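Local structure of copper-containing nitrite reductase (Hyphomicrobium denitrificans 1NES1, 6TFO) at residues Y345-E350 / N433-K438; D154-I159 / G197-V202; T67-L72 / S100-F105; V61-E66 / G136-M141; N362-F367 / V396-A401. The protein probably reduces nitrite to nitric oxide at a copper centre, using electrons passed on by a cytochrome c and carried through further copper sites. All coordinates share one frame; numbering follows the deposited sequence.

Contact 1 (Y345-E350 / N433-K438); sequences YANVGE and NVDGPK
Tyr345 and Asn433 pair in parallel at the edge of a cupredoxin sheet, where the short outermost strand 344-345 lies against strand 430-434. Their CA atoms are 4.9 Å apart, and both side chains leave by the same face. Each has its CG anti to the carbonyl carbon (chi1 -64° in Tyr345, -60° in Asn433). The two groups therefore run side by side, with the ring plane and the amide plane 46° apart. CE1 of Tyr345 touches ND2 of Asn433 at 3.7 Å, and CD1 of Tyr345 rests against CB of Asn433. The backbone bond of the pair runs from Ala346 N to Asn433 O (3.1 Å). A CA-H...O contact follows it, with Val434 CA 3.4 Å from Ala346 O. Val434 also meets the turn from Asn347 to Glu350, a type II beta turn. CG1 of Val434 packs against the turn's first peptide, 3.6 Å from Val348 N. The Val348 and Val434 side chains cross at about a right angle. The turn is tied by Glu350: OE2 of Glu350 accepts from Asn347 N and OE1 from Asn347 ND2, both from above the carboxylate plane. Arg293 makes a salt bridge to the same carboxylate. At the far end of the contact, Val348 CG2 comes to 3.4 Å from the backbone O of Asp435.

Contact 2 (D154-I159 / G197-V202); sequences DLPGPI and GPFLRV
Leu155 has its CG between the backbone N and the carbonyl carbon (chi1 75°), and Phe199 turns its ring beside its own carbonyl carbon (chi1 -168°). These settings bring the two side chains alongside each other. Leu155 CD1 lies almost over the centre of the Phe199 ring, 3.9 Å from its centroid, a CH-pi contact. Nearer the backbone, CB of Leu155 meets CB of Phe199 at 3.6 Å. Pro156 CD packs obliquely on the same ring at its CD1. Arg201 reaches the loop with a chain extended from CG to NE. Its NH1 gives a hydrogen bond to Pro156 O (2.7 Å), which lies near the guanidinium edge. The Gly157-Pro158 peptide covers one face of that group, with Pro158 N 3.5 Å from Arg201 CZ. The charge is met by carboxylates outside the two segments: Glu294 at NH1 and Glu283 at NE, both in salt bridges. Glu283 also accepts from Ile159 N, so one carboxylate holds the loop and the arginine together. Phe199 also meets Tyr296 edge-to-face, and Phe355. The whole is an extended linker running along strand 200-203, an outermost strand of a cupredoxin sheet in the two-domain nitrite reductase core.

Contact 3 (T67-L72 / S100-F105); sequences TVQINL and SSTFSF
Val68 and Phe105 run alongside each other, and the ring turns a face to the valine. Val68 CB sits 3.9 Å from the ring centroid, a CH-pi contact. The same ring presents its edge to Ile70, whose CD1 is 4.0 Å from Phe105 CE1. Ile70 runs alongside Phe103, its CG2 meeting Phe103 CE1 obliquely at 3.5 Å. Both phenylalanines hold CG between the backbone N and the carbonyl carbon (chi1 70° and 62°), which leans the rings over the neighbouring strand. Strands 67-73 and 100-106, which carry these side chains, pair antiparallel at the edge of the first cupredoxin sandwich. Val68, Ile70 and Leu72 form hydrogen-bonded pairs with Phe105, Phe103 and Ser101. Val68 N to Phe105 O (2.8 Å) is nearly straight at 175°. Leu72, on the same face as the rings, comes to about 5 Å from the side chain of the copper ligand His80. On the other face Gln69 crosses Thr102 obliquely. There Thr102 OG1 and Gln69 NE2 both appear to donate to Asn71 OD1, but the modelled place of that oxygen is doubtful. The second subunit closes over this face: its Tyr318 packs on Gln69 and Asn71, and its Pro266 O accepts from Ser104 OG.

Contact 4 (V61-E66 / G136-M141); sequences VVHEGE and GNRAEM
Arg138 grips the carboxylate of Glu66 side-on in a salt bridge with two parallel bonds. NE donates to OE2 of Glu66 and NH2 to OE1, each at 2.7 Å. Both oxygens use their syn lone pairs, and the two flat groups are only 2° from coplanar. A further, weak bond runs from Arg138 NH2 to Val61 O (3.3 Å), also near the guanidinium plane. His63 packs on the backbone side of the same arginine. Its ring lies with one face on Arg138 CA, 3.6 Å from the ring centroid, a CH-pi contact. At the ring edge ND1 donates to Gly136 O (2.9 Å), coming from above the carbonyl plane. A bend at chi3 (-54°) turns the end of Arg138 back towards the strand. The contact joins strand 60-63, an edge strand of the first cupredoxin domain, to the tether that leads on to the second. What sets Glu66 in place is the type II beta turn from His63 to Glu66, closed by Glu66 N to His63 O (3.0 Å). His63 N returns a bond to OE1 of Glu66 (2.9 Å), so that oxygen has two donors. With an alanine in place of Glu66 the carboxylate is gone; Arg138 would probably lose its counter-charge and be freer to swing away, and His63 N would lose its acceptor. Further along the tether, Glu140 forms a salt bridge with Arg340.

Contact 5 (N362-F367 / V396-A401); sequences NFTSSF and VPPGGA
Asn362 O comes to 3.8 Å from Pro398 CG. The side chain of Asn362 turns away, and its ND2 bonds to Ser422 of the third subunit. Phe363 also touches through its backbone, with its O 3.8 Å from Pro398 CD. Thr364 is the first residue to touch with its side chain. Its OG1 lies anti to the carbonyl carbon (chi1 -64°), and this sends the two branches to different partners. OG1 comes to 3.4 Å from Pro398 CD, and CG2 packs at 3.4 Å on Val396 O. A glycine in place of Thr364 lacks both branches, and the proline ring and the Val396 carbonyl would probably lose this cover, leaving a gap beside the turn. Ser365, whose hydroxyl is bonded to Gln299, begins strand 365-370. It forms an antiparallel hydrogen-bonded pair with Val396, at the edge of the third cupredoxin domain. Ser365 N donates to Val396 O (3.0 Å), and Val396 N returns a bond to Ser365 O (2.9 Å). The chain of Val396 then makes a type II beta turn from Pro397 to Gly400, closed by Gly400 N to Pro397 O (3.0 Å). This turn lies near a copper bound by His227 and His262, consistent with the type 2 site of this family, whose third histidine comes from a neighbouring subunit. Gly399 O has a weak hydrogen bond from His227 ND1 and a second bond from Thr393 of the third subunit.

Contacts 3 and 4 both involve the first cupredoxin domain and touch, Val68 CG2 meeting Val62 CG1 at 3.7 Å. Their centres are 17 Å apart. Contacts 1 and 5 reach the same sheet of the third domain, with centres 28 Å apart. Contact 2 lies with the second domain, and its nearest atoms are about 8 Å from contact 5. Contact 4 stands at the start of the tether and contact 2 further along it, 37 Å away between centres. The Leu72 side chain of contact 3 is about 7 Å from a bound copper, and that of Pro398 in contact 5 is about 9 Å from another. Contacts 1, 2 and 4 lie away from the sites.

Contact 1 (Y345-E350 / N433-K438)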
# COMPACT_ATOMS: atom_id res chain seq x y z
N TYR C 345 -16.07 45.89 19.31
CA TYR C 345 -16.53 46.55 20.56
C TYR C 345 -17.68 47.50 20.24
O TYR C 345 -17.62 48.24 19.24
CB TYR C 345 -15.36 47.27 21.24
CG TYR C 345 -14.27 46.34 21.70
CD1 TYR C 345 -14.40 45.58 22.85
CD2 TYR C 345 -13.10 46.20 20.95
CE1 TYR C 345 -13.40 44.71 23.27
CE2 TYR C 345 -12.09 45.33 21.35
CZ TYR C 345 -12.25 44.59 22.51
OH TYR C 345 -11.25 43.74 22.89
N ALA C 346 -18.73 47.48 21.06
CA ALA C 346 -19.91 48.36 20.92
C ALA C 346 -20.58 48.55 22.29
O ALA C 346 -20.21 47.84 23.24
CB ALA C 346 -20.85 47.79 19.89
N ASN C 347 -21.55 49.47 22.36
CA ASN C 347 -22.27 49.85 23.60
C ASN C 347 -23.77 49.54 23.46
O ASN C 347 -24.33 49.73 22.35
CB ASN C 347 -22.01 51.32 23.93
CG ASN C 347 -20.54 51.57 24.15
OD1 ASN C 347 -19.91 50.95 25.01
ND2 ASN C 347 -19.98 52.44 23.34
N VAL C 348 -24.38 49.08 24.56
CA VAL C 348 -25.85 48.85 24.66
C VAL C 348 -26.56 50.10 24.14
O VAL C 348 -26.07 51.21 24.42
CB VAL C 348 -26.27 48.51 26.10
CG1 VAL C 348 -27.79 48.43 26.22
CG2 VAL C 348 -25.63 47.20 26.57
N GLY C 349 -27.64 49.93 23.38
CA GLY C 349 -28.45 51.05 22.84
C GLY C 349 -28.02 51.44 21.44
O GLY C 349 -28.84 52.09 20.74
N GLU C 350 -26.80 51.07 21.02
CA GLU C 350 -26.29 51.49 19.68
C GLU C 350 -26.93 50.63 18.59
O GLU C 350 -27.09 49.40 18.81
CB GLU C 350 -24.78 51.37 19.59
CG GLU C 350 -24.02 52.37 20.42
CD GLU C 350 -22.52 52.19 20.32
OE1 GLU C 350 -21.78 53.07 20.72
OE2 GLU C 350 -22.11 51.15 19.80
N ASN C 433 -18.13 42.37 21.41
CA ASN C 433 -18.12 42.53 22.89
C ASN C 433 -18.92 43.80 23.23
O ASN C 433 -18.63 44.87 22.66
CB ASN C 433 -16.69 42.56 23.41
CG ASN C 433 -15.95 41.28 23.10
OD1 ASN C 433 -16.42 40.19 23.40
ND2 ASN C 433 -14.78 41.39 22.49
N VAL C 434 -19.93 43.65 24.10
CA VAL C 434 -20.89 44.71 24.50
C VAL C 434 -21.14 44.57 26.00
O VAL C 434 -21.94 43.69 26.39
CB VAL C 434 -22.21 44.57 23.70
CG1 VAL C 434 -23.15 45.74 23.96
CG2 VAL C 434 -21.97 44.42 22.21
N ASP C 435 -20.50 45.39 26.85
CA ASP C 435 -20.67 45.27 28.33
C ASP C 435 -22.06 45.81 28.73
O ASP C 435 -22.59 46.78 28.10
CB ASP C 435 -19.49 45.84 29.13
CG ASP C 435 -19.33 47.33 29.03
OD1 ASP C 435 -19.65 47.88 27.96
OD2 ASP C 435 -18.89 47.94 30.02
N GLY C 436 -22.64 45.15 29.73
CA GLY C 436 -24.01 45.37 30.25
C GLY C 436 -24.35 44.26 31.23
O GLY C 436 -23.63 43.28 31.30
N PRO C 437 -25.43 44.36 32.03
CA PRO C 437 -25.69 43.35 33.07
C PRO C 437 -25.93 41.96 32.46
O PRO C 437 -26.32 41.90 31.30
CB PRO C 437 -26.93 43.90 33.80
CG PRO C 437 -27.61 44.81 32.78
CD PRO C 437 -26.47 45.40 31.96
N LYS C 438 -25.68 40.88 33.22
CA LYS C 438 -25.98 39.49 32.78
C LYS C 438 -27.49 39.32 32.61
O LYS C 438 -27.92 38.82 31.55
CB LYS C 438 -25.46 38.42 33.75
CG LYS C 438 -25.70 36.98 33.27
CD LYS C 438 -25.67 35.92 34.35
CE LYS C 438 -24.28 35.63 34.86
NZ LYS C 438 -23.50 34.81 33.91

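Contact 2 (D154-I159 / G197-V202)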
# COMPACT_ATOMS: atom_id res chain seq x y z
N ASP C 154 -11.55 49.44 11.19
CA ASP C 154 -10.66 50.18 10.25
C ASP C 154 -11.40 50.34 8.91
O ASP C 154 -11.09 49.58 7.95
CB ASP C 154 -9.31 49.46 10.12
CG ASP C 154 -8.33 50.11 9.17
OD1 ASP C 154 -8.60 51.24 8.70
OD2 ASP C 154 -7.30 49.47 8.89
N LEU C 155 -12.32 51.31 8.85
CA LEU C 155 -12.98 51.79 7.60
C LEU C 155 -13.34 53.27 7.73
O LEU C 155 -13.54 53.77 8.84
CB LEU C 155 -14.22 50.94 7.30
CG LEU C 155 -15.46 51.20 8.15
CD1 LEU C 155 -16.67 50.50 7.54
CD2 LEU C 155 -15.25 50.78 9.60
N PRO C 156 -13.40 54.01 6.61
CA PRO C 156 -13.96 55.37 6.60
C PRO C 156 -15.43 55.37 7.04
O PRO C 156 -16.15 54.47 6.64
CB PRO C 156 -13.87 55.84 5.14
CG PRO C 156 -12.91 54.88 4.47
CD PRO C 156 -12.94 53.60 5.27
N GLY C 157 -15.84 56.39 7.81
CA GLY C 157 -17.25 56.63 8.18
C GLY C 157 -18.08 57.17 7.02
O GLY C 157 -17.56 57.36 5.92
N PRO C 158 -19.41 57.40 7.22
CA PRO C 158 -20.27 57.95 6.17
C PRO C 158 -19.62 59.18 5.52
O PRO C 158 -19.06 60.00 6.25
CB PRO C 158 -21.58 58.30 6.89
CG PRO C 158 -21.61 57.38 8.10
CD PRO C 158 -20.15 57.16 8.48
N ILE C 159 -19.67 59.27 4.19
CA ILE C 159 -19.32 60.50 3.44
C ILE C 159 -20.35 61.57 3.82
O ILE C 159 -21.54 61.22 3.88
CB ILE C 159 -19.32 60.25 1.91
CG1 ILE C 159 -18.38 59.11 1.53
CG2 ILE C 159 -18.96 61.52 1.15
CD1 ILE C 159 -18.64 58.57 0.15
N GLY C 197 -8.46 43.86 2.22
CA GLY C 197 -7.86 45.12 1.75
C GLY C 197 -8.59 46.34 2.30
O GLY C 197 -9.56 46.21 3.05
N PRO C 198 -8.11 47.57 2.00
CA PRO C 198 -8.75 48.78 2.50
C PRO C 198 -10.24 48.81 2.12
O PRO C 198 -10.55 48.37 1.03
CB PRO C 198 -7.96 49.91 1.82
CG PRO C 198 -6.60 49.29 1.61
CD PRO C 198 -6.90 47.86 1.22
N PHE C 199 -11.09 49.28 3.04
CA PHE C 199 -12.52 49.61 2.77
C PHE C 199 -12.58 50.91 1.94
O PHE C 199 -12.17 51.96 2.43
CB PHE C 199 -13.31 49.74 4.08
CG PHE C 199 -14.80 49.80 3.91
CD1 PHE C 199 -15.43 50.98 3.51
CD2 PHE C 199 -15.59 48.68 4.14
CE1 PHE C 199 -16.81 51.03 3.36
CE2 PHE C 199 -16.96 48.73 3.99
CZ PHE C 199 -17.57 49.90 3.60
N LEU C 200 -13.01 50.80 0.69
CA LEU C 200 -13.13 51.95 -0.23
C LEU C 200 -14.58 52.46 -0.18
O LEU C 200 -15.52 51.65 -0.29
CB LEU C 200 -12.73 51.51 -1.64
CG LEU C 200 -11.37 50.82 -1.74
CD1 LEU C 200 -11.09 50.39 -3.17
CD2 LEU C 200 -10.26 51.75 -1.23
N ARG C 201 -14.73 53.76 0.05
CA ARG C 201 -16.04 54.43 0.28
C ARG C 201 -16.09 55.66 -0.64
O ARG C 201 -15.27 56.58 -0.46
CB ARG C 201 -16.20 54.81 1.75
CG ARG C 201 -17.64 55.03 2.17
CD ARG C 201 -17.79 54.99 3.68
NE ARG C 201 -19.19 54.97 4.10
CZ ARG C 201 -19.63 54.50 5.28
NH1 ARG C 201 -18.79 53.98 6.16
NH2 ARG C 201 -20.91 54.54 5.55
N VAL C 202 -16.98 55.62 -1.62
CA VAL C 202 -17.24 56.74 -2.55
C VAL C 202 -18.76 56.98 -2.61
O VAL C 202 -19.55 56.23 -1.96
CB VAL C 202 -16.63 56.45 -3.93
CG1 VAL C 202 -15.12 56.28 -3.83
CG2 VAL C 202 -17.28 55.25 -4.62

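Contact 3 (T67-L72 / S100-F105)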
# COMPACT_ATOMS: atom_id res chain seq x y z
N THR C 67 -13.19 26.13 28.90
CA THR C 67 -14.06 25.05 28.37
C THR C 67 -13.17 24.13 27.56
O THR C 67 -12.40 24.64 26.72
CB THR C 67 -15.23 25.59 27.55
OG1 THR C 67 -16.06 26.34 28.43
CG2 THR C 67 -16.08 24.50 26.93
N VAL C 68 -13.27 22.83 27.83
CA VAL C 68 -12.40 21.78 27.21
C VAL C 68 -13.28 20.90 26.33
O VAL C 68 -14.32 20.43 26.81
CB VAL C 68 -11.65 21.00 28.30
CG1 VAL C 68 -10.75 19.93 27.71
CG2 VAL C 68 -10.86 21.94 29.19
N GLN C 69 -12.88 20.76 25.07
CA GLN C 69 -13.48 19.82 24.10
C GLN C 69 -12.43 18.75 23.81
O GLN C 69 -11.30 19.11 23.43
CB GLN C 69 -13.90 20.54 22.82
CG GLN C 69 -14.61 19.64 21.83
CD GLN C 69 -15.00 20.36 20.56
OE1 GLN C 69 -15.42 21.52 20.56
NE2 GLN C 69 -14.90 19.64 19.45
N ILE C 70 -12.78 17.49 24.04
CA ILE C 70 -11.92 16.31 23.71
C ILE C 70 -12.66 15.52 22.64
O ILE C 70 -13.79 15.08 22.91
CB ILE C 70 -11.63 15.47 24.97
CG1 ILE C 70 -10.70 16.20 25.93
CG2 ILE C 70 -11.08 14.12 24.56
CD1 ILE C 70 -10.72 15.65 27.35
N ASN C 71 -12.05 15.40 21.46
CA ASN C 71 -12.54 14.54 20.35
C ASN C 71 -11.84 13.18 20.43
O ASN C 71 -10.60 13.14 20.20
CB ASN C 71 -12.27 15.20 19.00
CG ASN C 71 -12.78 16.62 18.94
OD1 ASN C 71 -13.92 16.90 19.30
ND2 ASN C 71 -11.92 17.53 18.51
N LEU C 72 -12.57 12.11 20.75
CA LEU C 72 -12.01 10.73 20.73
C LEU C 72 -12.31 10.08 19.39
O LEU C 72 -13.49 10.02 19.01
CB LEU C 72 -12.60 9.88 21.86
CG LEU C 72 -11.98 8.49 22.01
CD1 LEU C 72 -10.48 8.59 22.25
CD2 LEU C 72 -12.65 7.72 23.13
N SER C 100 -16.14 7.99 16.35
CA SER C 100 -15.76 9.21 17.10
C SER C 100 -16.82 9.58 18.15
O SER C 100 -18.00 9.18 18.01
CB SER C 100 -15.52 10.34 16.17
OG SER C 100 -14.62 9.94 15.12
N SER C 101 -16.37 10.25 19.19
CA SER C 101 -17.25 10.84 20.23
C SER C 101 -16.52 12.05 20.80
O SER C 101 -15.33 11.89 21.19
CB SER C 101 -17.64 9.86 21.29
OG SER C 101 -18.26 10.53 22.38
N THR C 102 -17.18 13.21 20.76
CA THR C 102 -16.66 14.44 21.36
C THR C 102 -17.49 14.70 22.63
O THR C 102 -18.69 14.28 22.66
CB THR C 102 -16.63 15.55 20.31
OG1 THR C 102 -15.71 15.10 19.31
CG2 THR C 102 -16.28 16.90 20.89
N PHE C 103 -16.83 15.26 23.64
CA PHE C 103 -17.42 15.66 24.94
C PHE C 103 -16.71 16.93 25.40
O PHE C 103 -15.59 17.25 24.90
CB PHE C 103 -17.36 14.51 25.95
CG PHE C 103 -16.00 14.12 26.50
CD1 PHE C 103 -15.15 13.31 25.77
CD2 PHE C 103 -15.60 14.53 27.77
CE1 PHE C 103 -13.91 12.95 26.28
CE2 PHE C 103 -14.37 14.15 28.28
CZ PHE C 103 -13.52 13.36 27.53
N SER C 104 -17.37 17.70 26.26
CA SER C 104 -16.79 18.95 26.80
C SER C 104 -17.19 19.13 28.26
O SER C 104 -18.06 18.41 28.76
CB SER C 104 -17.21 20.12 25.98
OG SER C 104 -18.62 20.16 25.94
N PHE C 105 -16.54 20.09 28.90
CA PHE C 105 -16.71 20.39 30.33
C PHE C 105 -15.94 21.68 30.60
O PHE C 105 -15.11 22.06 29.73
CB PHE C 105 -16.22 19.21 31.19
CG PHE C 105 -14.75 18.91 31.04
CD1 PHE C 105 -14.30 18.04 30.06
CD2 PHE C 105 -13.81 19.48 31.90
CE1 PHE C 105 -12.94 17.77 29.92
CE2 PHE C 105 -12.46 19.22 31.76
CZ PHE C 105 -12.02 18.37 30.77

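Contact 4 (V61-E66 / G136-M141)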
# COMPACT_ATOMS: atom_id res chain seq x y z
N VAL C 61 -2.87 20.25 28.83
CA VAL C 61 -2.69 21.45 29.70
C VAL C 61 -3.80 22.46 29.38
O VAL C 61 -3.89 22.92 28.22
CB VAL C 61 -1.30 22.08 29.59
CG1 VAL C 61 -1.23 23.41 30.32
CG2 VAL C 61 -0.22 21.13 30.08
N VAL C 62 -4.59 22.77 30.39
CA VAL C 62 -5.74 23.72 30.31
C VAL C 62 -5.65 24.66 31.51
O VAL C 62 -5.07 24.27 32.53
CB VAL C 62 -7.11 23.00 30.25
CG1 VAL C 62 -7.16 21.97 29.14
CG2 VAL C 62 -7.51 22.38 31.58
N HIS C 63 -6.16 25.89 31.36
CA HIS C 63 -6.15 26.93 32.41
C HIS C 63 -7.51 26.95 33.10
O HIS C 63 -8.53 26.70 32.43
CB HIS C 63 -5.69 28.26 31.81
CG HIS C 63 -4.24 28.28 31.45
ND1 HIS C 63 -3.28 28.87 32.25
CD2 HIS C 63 -3.57 27.79 30.38
CE1 HIS C 63 -2.09 28.74 31.69
NE2 HIS C 63 -2.25 28.09 30.54
N GLU C 64 -7.52 27.16 34.42
CA GLU C 64 -8.73 27.21 35.28
C GLU C 64 -9.85 27.97 34.56
O GLU C 64 -9.59 29.04 34.03
CB GLU C 64 -8.39 27.88 36.61
CG GLU C 64 -9.55 27.90 37.60
CD GLU C 64 -9.14 28.06 39.04
OE1 GLU C 64 -8.15 28.80 39.28
OE2 GLU C 64 -9.77 27.41 39.92
N GLY C 65 -11.05 27.40 34.53
CA GLY C 65 -12.24 28.05 33.97
C GLY C 65 -12.34 27.93 32.45
O GLY C 65 -13.37 28.37 31.92
N GLU C 66 -11.35 27.37 31.76
CA GLU C 66 -11.48 27.16 30.29
C GLU C 66 -12.51 26.05 30.04
O GLU C 66 -12.71 25.19 30.93
CB GLU C 66 -10.14 26.84 29.64
CG GLU C 66 -9.20 28.03 29.51
CD GLU C 66 -7.89 27.72 28.79
OE1 GLU C 66 -7.42 26.60 28.89
OE2 GLU C 66 -7.35 28.60 28.12
N GLY C 136 -4.57 30.68 36.55
CA GLY C 136 -4.24 31.87 35.76
C GLY C 136 -4.59 31.71 34.30
O GLY C 136 -4.90 30.59 33.87
N ASN C 137 -4.51 32.81 33.56
CA ASN C 137 -4.96 32.93 32.15
C ASN C 137 -3.86 32.41 31.23
O ASN C 137 -2.70 32.67 31.51
CB ASN C 137 -5.31 34.37 31.77
CG ASN C 137 -6.57 34.88 32.43
OD1 ASN C 137 -7.27 34.16 33.14
ND2 ASN C 137 -6.89 36.14 32.17
N ARG C 138 -4.25 31.68 30.19
CA ARG C 138 -3.38 31.22 29.09
C ARG C 138 -2.66 32.43 28.48
O ARG C 138 -3.35 33.36 28.13
CB ARG C 138 -4.26 30.49 28.07
CG ARG C 138 -3.54 29.98 26.84
CD ARG C 138 -4.46 29.13 25.99
NE ARG C 138 -5.06 28.04 26.75
CZ ARG C 138 -4.59 26.79 26.83
NH1 ARG C 138 -3.48 26.44 26.22
NH2 ARG C 138 -5.23 25.89 27.54
N ALA C 139 -1.32 32.42 28.41
CA ALA C 139 -0.52 33.42 27.65
C ALA C 139 -0.73 33.21 26.14
O ALA C 139 -1.04 32.08 25.74
CB ALA C 139 0.94 33.33 28.02
N GLU C 140 -0.65 34.27 25.33
CA GLU C 140 -0.67 34.15 23.85
C GLU C 140 0.77 33.95 23.38
O GLU C 140 1.66 34.53 23.99
CB GLU C 140 -1.31 35.37 23.17
CG GLU C 140 -2.24 34.95 22.06
CD GLU C 140 -2.95 36.10 21.36
OE1 GLU C 140 -3.28 37.10 22.03
OE2 GLU C 140 -3.19 35.96 20.14
N MET C 141 0.99 33.12 22.36
CA MET C 141 2.34 32.85 21.83
C MET C 141 2.84 34.09 21.09
O MET C 141 2.19 34.54 20.16
CB MET C 141 2.34 31.64 20.88
CG MET C 141 2.86 30.38 21.55
SD MET C 141 4.60 30.53 22.03
CE MET C 141 5.40 30.00 20.52

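Contact 5 (N362-F367 / V396-A401)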
# COMPACT_ATOMS: atom_id res chain seq x y z
N ASN C 362 -14.41 30.23 -2.73
CA ASN C 362 -15.30 29.13 -3.19
C ASN C 362 -16.60 29.00 -2.39
O ASN C 362 -17.58 28.62 -3.04
CB ASN C 362 -14.53 27.82 -3.22
CG ASN C 362 -13.53 27.83 -4.35
OD1 ASN C 362 -13.88 28.20 -5.46
ND2 ASN C 362 -12.31 27.42 -4.08
N PHE C 363 -16.62 29.29 -1.08
CA PHE C 363 -17.72 28.91 -0.17
C PHE C 363 -18.68 30.09 0.14
O PHE C 363 -18.21 31.21 0.47
CB PHE C 363 -17.14 28.33 1.12
CG PHE C 363 -16.64 26.92 0.95
CD1 PHE C 363 -15.42 26.67 0.35
CD2 PHE C 363 -17.42 25.85 1.35
CE1 PHE C 363 -14.99 25.37 0.16
CE2 PHE C 363 -16.98 24.55 1.16
CZ PHE C 363 -15.76 24.32 0.58
N THR C 364 -19.98 29.79 0.11
CA THR C 364 -21.11 30.68 0.51
C THR C 364 -21.25 30.67 2.03
O THR C 364 -21.36 29.58 2.62
CB THR C 364 -22.40 30.24 -0.20
OG1 THR C 364 -22.20 30.41 -1.60
CG2 THR C 364 -23.62 31.02 0.21
N SER C 365 -21.23 31.84 2.66
CA SER C 365 -21.36 31.97 4.13
C SER C 365 -22.84 32.05 4.52
O SER C 365 -23.60 32.74 3.84
CB SER C 365 -20.62 33.17 4.63
OG SER C 365 -20.71 33.24 6.04
N SER C 366 -23.24 31.31 5.55
CA SER C 366 -24.56 31.44 6.20
C SER C 366 -24.39 32.39 7.39
O SER C 366 -24.35 31.91 8.54
CB SER C 366 -25.09 30.07 6.55
OG SER C 366 -25.20 29.28 5.37
N PHE C 367 -24.25 33.70 7.11
CA PHE C 367 -23.76 34.70 8.10
C PHE C 367 -24.86 34.92 9.13
O PHE C 367 -26.03 35.09 8.75
CB PHE C 367 -23.35 36.01 7.45
CG PHE C 367 -22.74 36.98 8.43
CD1 PHE C 367 -21.53 36.71 9.04
CD2 PHE C 367 -23.38 38.16 8.75
CE1 PHE C 367 -20.97 37.61 9.92
CE2 PHE C 367 -22.82 39.06 9.64
CZ PHE C 367 -21.61 38.78 10.23
N VAL C 396 -24.48 34.60 1.82
CA VAL C 396 -23.65 35.56 1.04
C VAL C 396 -22.71 34.72 0.18
O VAL C 396 -21.89 33.95 0.69
CB VAL C 396 -22.86 36.49 1.97
CG1 VAL C 396 -22.10 37.56 1.19
CG2 VAL C 396 -23.75 37.12 3.03
N PRO C 397 -22.81 34.82 -1.16
CA PRO C 397 -21.95 34.03 -2.04
C PRO C 397 -20.54 34.59 -2.08
O PRO C 397 -20.31 35.73 -1.71
CB PRO C 397 -22.62 34.15 -3.41
CG PRO C 397 -23.27 35.53 -3.36
CD PRO C 397 -23.67 35.74 -1.92
N PRO C 398 -19.55 33.80 -2.54
CA PRO C 398 -18.25 34.35 -2.88
C PRO C 398 -18.42 35.39 -3.98
O PRO C 398 -19.23 35.16 -4.86
CB PRO C 398 -17.47 33.13 -3.39
CG PRO C 398 -18.56 32.18 -3.86
CD PRO C 398 -19.68 32.36 -2.85
N GLY C 399 -17.67 36.50 -3.93
CA GLY C 399 -17.85 37.65 -4.84
C GLY C 399 -19.17 38.38 -4.58
O GLY C 399 -19.61 39.18 -5.44
N GLY C 400 -19.77 38.09 -3.43
CA GLY C 400 -20.96 38.78 -2.91
C GLY C 400 -20.66 39.47 -1.59
O GLY C 400 -19.66 39.10 -0.89
N ALA C 401 -21.47 40.46 -1.27
CA ALA C 401 -21.45 41.18 0.02
C ALA C 401 -22.89 41.58 0.34
O ALA C 401 -23.74 41.46 -0.53
CB ALA C 401 -20.54 42.39 -0.07